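Local atomic coordinates of acinetobacter secreted protease CpaA (Acinetobacter nosocomialis M2, PDB entry 6O38), a protein that is a secreted zinc metalloprotease, probably exported by the type II secretion system with the aid of its chaperone CpaB. Residues Leu38-Ile48 with Tyr80-Trp91. Numbering follows the deposited sequence.
Sequences LPTNANNSDKI and YQFIFNSSQNKW
The indole of W91, from the strand next to 79-85, packs against L38, P39 and A42 of the 38-46 loop, and the one polar atom of its side chain is satisfied across the contact: NE1 gives its hydrogen to the backbone O of P39 at 2.8 Å, almost straight (177°) and in the plane of the indole. With CG beside its own backbone N (chi1 -72°), the indole is carried toward 38-48, where I48 CD1 comes obliquely to the six-membered ring, 3.5 Å from W91 CH2. L38 CD1 rests on a face of the five-membered ring and also over the F82 ring, a CH-pi contact to each. A42 CB sits centrally above the F84 ring, 3.7 Å from its centroid.

Where the loop joins the strand, backbone pairing takes over. I48 and F82 form an antiparallel hydrogen-bonded pair, F82 N giving to I48 O and I48 N to F82 O, while F84 N gives to D46 O at 3.0 Å. Beyond the ladder, N44 OD1 accepts S86 N at 3.0 Å, nearly straight. D46 turns its carboxylate back into the loop, where OD2 accepts N43 N at 3.0 Å from above the carboxylate plane. K47 also makes backbone hydrogen bonds with S21 and L23, within the N-terminal StcE-type beta-sandwich domain. The buried indole N-H thus ties its strand to the P39 carbonyl, a polar link set among the apolar contacts of L38, A42 and I48.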
loop_
_atom_site.group_PDB
_atom_site.type_symbol
_atom_site.label_atom_id
_atom_site.label_comp_id
_atom_site.label_asym_id
_atom_site.label_seq_id
_atom_site.Cartn_x
_atom_site.Cartn_y
_atom_site.Cartn_z
ATOM N N LEU A 38 5.172 -3.986 26.018
ATOM C CA LEU A 38 6.114 -4.530 26.983
ATOM C C LEU A 38 7.218 -3.517 27.278
ATOM O O LEU A 38 7.577 -2.710 26.414
ATOM C CB LEU A 38 6.728 -5.824 26.455
ATOM C CG LEU A 38 5.744 -6.965 26.184
ATOM C CD1 LEU A 38 6.462 -8.171 25.602
ATOM C CD2 LEU A 38 4.995 -7.345 27.453
ATOM N N PRO A 39 7.770 -3.529 28.490
ATOM C CA PRO A 39 8.784 -2.527 28.841
ATOM C C PRO A 39 10.121 -2.822 28.179
ATOM O O PRO A 39 10.526 -3.977 28.037
ATOM C CB PRO A 39 8.878 -2.640 30.365
ATOM C CG PRO A 39 8.510 -4.058 30.644
ATOM C CD PRO A 39 7.469 -4.428 29.618
ATOM N N THR A 40 10.807 -1.752 27.770
ATOM C CA THR A 40 12.136 -1.896 27.185
ATOM C C THR A 40 13.179 -2.193 28.255
ATOM O O THR A 40 14.011 -3.093 28.091
ATOM C CB THR A 40 12.509 -0.633 26.404
ATOM O OG1 THR A 40 12.101 0.525 27.143
ATOM C CG2 THR A 40 11.833 -0.630 25.041
ATOM N N ASN A 41 13.151 -1.446 29.355
ATOM C CA ASN A 41 14.047 -1.718 30.470
ATOM C C ASN A 41 13.568 -2.953 31.223
ATOM O O ASN A 41 12.401 -3.033 31.619
ATOM C CB ASN A 41 14.104 -0.510 31.405
ATOM C CG ASN A 41 15.520 -0.156 31.818
ATOM O OD1 ASN A 41 16.488 -0.583 31.189
ATOM N ND2 ASN A 41 15.647 0.634 32.878
ATOM N N ALA A 42 14.462 -3.919 31.415
ATOM C CA ALA A 42 14.105 -5.160 32.091
ATOM C C ALA A 42 15.375 -5.917 32.447
ATOM O O ALA A 42 16.454 -5.640 31.916
ATOM C CB ALA A 42 13.191 -6.036 31.227
ATOM N N ASN A 43 15.229 -6.877 33.358
ATOM C CA ASN A 43 16.310 -7.780 33.714
ATOM C C ASN A 43 16.219 -9.050 32.869
ATOM O O ASN A 43 15.288 -9.236 32.082
ATOM C CB ASN A 43 16.277 -8.088 35.210
ATOM C CG ASN A 43 16.843 -6.958 36.047
ATOM O OD1 ASN A 43 16.212 -5.913 36.209
ATOM N ND2 ASN A 43 18.042 -7.162 36.583
ATOM N N ASN A 44 17.195 -9.943 33.045
ATOM C CA ASN A 44 17.383 -11.045 32.103
ATOM C C ASN A 44 16.176 -11.978 32.072
ATOM O O ASN A 44 15.494 -12.096 31.049
ATOM C CB ASN A 44 18.654 -11.821 32.454
ATOM C CG ASN A 44 19.083 -12.762 31.343
ATOM O OD1 ASN A 44 18.811 -12.518 30.168
ATOM N ND2 ASN A 44 19.758 -13.844 31.713
ATOM N N SER A 45 15.890 -12.649 33.188
ATOM C CA SER A 45 14.881 -13.702 33.221
ATOM C C SER A 45 13.526 -13.208 33.719
ATOM O O SER A 45 12.781 -13.970 34.345
ATOM C CB SER A 45 15.367 -14.873 34.076
ATOM O OG SER A 45 16.456 -15.535 33.456
ATOM N N ASP A 46 13.188 -11.950 33.448
ATOM C CA ASP A 46 11.878 -11.437 33.822
ATOM C C ASP A 46 10.790 -12.090 32.977
ATOM O O ASP A 46 10.953 -12.285 31.769
ATOM C CB ASP A 46 11.832 -9.918 33.659
ATOM C CG ASP A 46 12.704 -9.197 34.670
ATOM O OD1 ASP A 46 13.332 -9.878 35.507
ATOM O OD2 ASP A 46 12.759 -7.950 34.627
ATOM N N LYS A 47 9.677 -12.431 33.621
ATOM C CA LYS A 47 8.562 -13.107 32.971
ATOM C C LYS A 47 7.326 -12.220 33.021
ATOM O O LYS A 47 6.982 -11.686 34.081
ATOM C CB LYS A 47 8.271 -14.455 33.639
ATOM C CG LYS A 47 7.053 -15.171 33.078
ATOM C CD LYS A 47 6.773 -16.468 33.821
ATOM C CE LYS A 47 7.902 -17.469 33.638
ATOM N NZ LYS A 47 7.601 -18.768 34.300
ATOM N N ILE A 48 6.665 -12.068 31.875
ATOM C CA ILE A 48 5.419 -11.320 31.767
ATOM C C ILE A 48 4.388 -12.211 31.093
ATOM O O ILE A 48 4.668 -12.810 30.048
ATOM C CB ILE A 48 5.600 -10.008 30.977
ATOM C CG1 ILE A 48 6.414 -9.001 31.790
ATOM C CG2 ILE A 48 4.250 -9.421 30.590
ATOM C CD1 ILE A 48 6.498 -7.632 31.151
ATOM N N TYR A 80 -0.674 -15.154 26.683
ATOM C CA TYR A 80 0.643 -14.940 26.101
ATOM C C TYR A 80 1.680 -14.816 27.208
ATOM O O TYR A 80 1.447 -14.145 28.216
ATOM C CB TYR A 80 0.660 -13.685 25.228
ATOM C CG TYR A 80 -0.214 -13.779 24.001
ATOM C CD1 TYR A 80 0.276 -14.319 22.820
ATOM C CD2 TYR A 80 -1.527 -13.329 24.021
ATOM C CE1 TYR A 80 -0.517 -14.410 21.693
ATOM C CE2 TYR A 80 -2.328 -13.414 22.898
ATOM C CZ TYR A 80 -1.818 -13.955 21.737
ATOM O OH TYR A 80 -2.609 -14.045 20.614
ATOM N N GLN A 81 2.827 -15.463 27.015
ATOM C CA GLN A 81 3.899 -15.469 28.001
ATOM C C GLN A 81 5.200 -15.060 27.329
ATOM O O GLN A 81 5.564 -15.612 26.286
ATOM C CB GLN A 81 4.048 -16.849 28.650
ATOM C CG GLN A 81 5.007 -16.882 29.827
ATOM C CD GLN A 81 5.174 -18.275 30.401
ATOM O OE1 GLN A 81 5.366 -18.444 31.605
ATOM N NE2 GLN A 81 5.104 -19.283 29.538
ATOM N N PHE A 82 5.898 -14.097 27.927
ATOM C CA PHE A 82 7.163 -13.600 27.406
ATOM C C PHE A 82 8.237 -13.697 28.478
ATOM O O PHE A 82 7.965 -13.485 29.664
ATOM C CB PHE A 82 7.041 -12.147 26.925
ATOM C CG PHE A 82 6.098 -11.964 25.772
ATOM C CD1 PHE A 82 6.547 -12.081 24.467
ATOM C CD2 PHE A 82 4.763 -11.669 25.992
ATOM C CE1 PHE A 82 5.683 -11.910 23.403
ATOM C CE2 PHE A 82 3.893 -11.498 24.932
ATOM C CZ PHE A 82 4.354 -11.618 23.636
ATOM N N ILE A 83 9.456 -14.020 28.054
ATOM C CA ILE A 83 10.621 -14.053 28.930
ATOM C C ILE A 83 11.701 -13.193 28.292
ATOM O O ILE A 83 12.107 -13.447 27.151
ATOM C CB ILE A 83 11.134 -15.483 29.166
ATOM C CG1 ILE A 83 10.076 -16.320 29.887
ATOM C CG2 ILE A 83 12.431 -15.458 29.963
ATOM C CD1 ILE A 83 10.525 -17.730 30.207
ATOM N N PHE A 84 12.160 -12.178 29.018
ATOM C CA PHE A 84 13.147 -11.252 28.487
ATOM C C PHE A 84 14.474 -11.970 28.234
ATOM O O PHE A 84 14.685 -13.117 28.642
ATOM C CB PHE A 84 13.342 -10.075 29.444
ATOM C CG PHE A 84 13.995 -8.875 28.813
ATOM C CD1 PHE A 84 13.301 -8.088 27.910
ATOM C CD2 PHE A 84 15.298 -8.530 29.131
ATOM C CE1 PHE A 84 13.897 -6.983 27.330
ATOM C CE2 PHE A 84 15.899 -7.427 28.555
ATOM C CZ PHE A 84 15.197 -6.652 27.654
ATOM N N ASN A 85 15.375 -11.279 27.541
ATOM C CA ASN A 85 16.689 -11.830 27.220
ATOM C C ASN A 85 17.655 -10.666 27.049
ATOM O O ASN A 85 17.543 -9.907 26.083
ATOM C CB ASN A 85 16.631 -12.687 25.958
ATOM C CG ASN A 85 17.957 -13.349 25.642
ATOM O OD1 ASN A 85 18.835 -12.743 25.029
ATOM N ND2 ASN A 85 18.106 -14.601 26.057
ATOM N N SER A 86 18.599 -10.530 27.984
ATOM C CA SER A 86 19.556 -9.431 27.909
ATOM C C SER A 86 20.534 -9.608 26.755
ATOM O O SER A 86 21.002 -8.615 26.185
ATOM C CB SER A 86 20.314 -9.302 29.230
ATOM O OG SER A 86 19.428 -9.032 30.301
ATOM N N SER A 87 20.857 -10.853 26.398
ATOM C CA SER A 87 21.789 -11.093 25.301
ATOM C C SER A 87 21.221 -10.627 23.967
ATOM O O SER A 87 21.982 -10.244 23.070
ATOM C CB SER A 87 22.152 -12.577 25.233
ATOM O OG SER A 87 22.718 -13.020 26.454
ATOM N N GLN A 88 19.897 -10.649 23.816
ATOM C CA GLN A 88 19.242 -10.193 22.600
ATOM C C GLN A 88 18.446 -8.911 22.790
ATOM O O GLN A 88 17.989 -8.336 21.796
ATOM C CB GLN A 88 18.316 -11.291 22.056
ATOM C CG GLN A 88 19.038 -12.580 21.690
ATOM C CD GLN A 88 18.085 -13.732 21.433
ATOM O OE1 GLN A 88 17.039 -13.843 22.071
ATOM N NE2 GLN A 88 18.444 -14.596 20.490
ATOM N N ASN A 89 18.273 -8.452 24.032
ATOM C CA ASN A 89 17.548 -7.216 24.340
ATOM C C ASN A 89 16.122 -7.257 23.792
ATOM O O ASN A 89 15.600 -6.259 23.289
ATOM C CB ASN A 89 18.300 -5.989 23.820
ATOM C CG ASN A 89 17.910 -4.714 24.544
ATOM O OD1 ASN A 89 17.414 -4.754 25.670
ATOM N ND2 ASN A 89 18.136 -3.574 23.901
ATOM N N LYS A 90 15.485 -8.421 23.890
ATOM C CA LYS A 90 14.132 -8.614 23.390
ATOM C C LYS A 90 13.379 -9.563 24.309
ATOM O O LYS A 90 13.975 -10.366 25.031
ATOM C CB LYS A 90 14.130 -9.162 21.954
ATOM C CG LYS A 90 14.575 -8.164 20.896
ATOM C CD LYS A 90 14.687 -8.815 19.526
ATOM C CE LYS A 90 15.778 -9.875 19.504
ATOM N NZ LYS A 90 16.022 -10.396 18.131
ATOM N N TRP A 91 12.052 -9.459 24.275
ATOM C CA TRP A 91 11.180 -10.377 24.997
ATOM C C TRP A 91 10.926 -11.605 24.131
ATOM O O TRP A 91 10.324 -11.497 23.056
ATOM C CB TRP A 91 9.860 -9.700 25.366
ATOM C CG TRP A 91 9.971 -8.683 26.463
ATOM C CD1 TRP A 91 10.174 -7.341 26.320
ATOM C CD2 TRP A 91 9.874 -8.925 27.872
ATOM N NE1 TRP A 91 10.214 -6.734 27.552
ATOM C CE2 TRP A 91 10.032 -7.684 28.521
ATOM C CE3 TRP A 91 9.670 -10.071 28.647
ATOM C CZ2 TRP A 91 9.994 -7.558 29.908
ATOM C CZ3 TRP A 91 9.634 -9.942 30.024
ATOM C CH2 TRP A 91 9.797 -8.696 30.640
#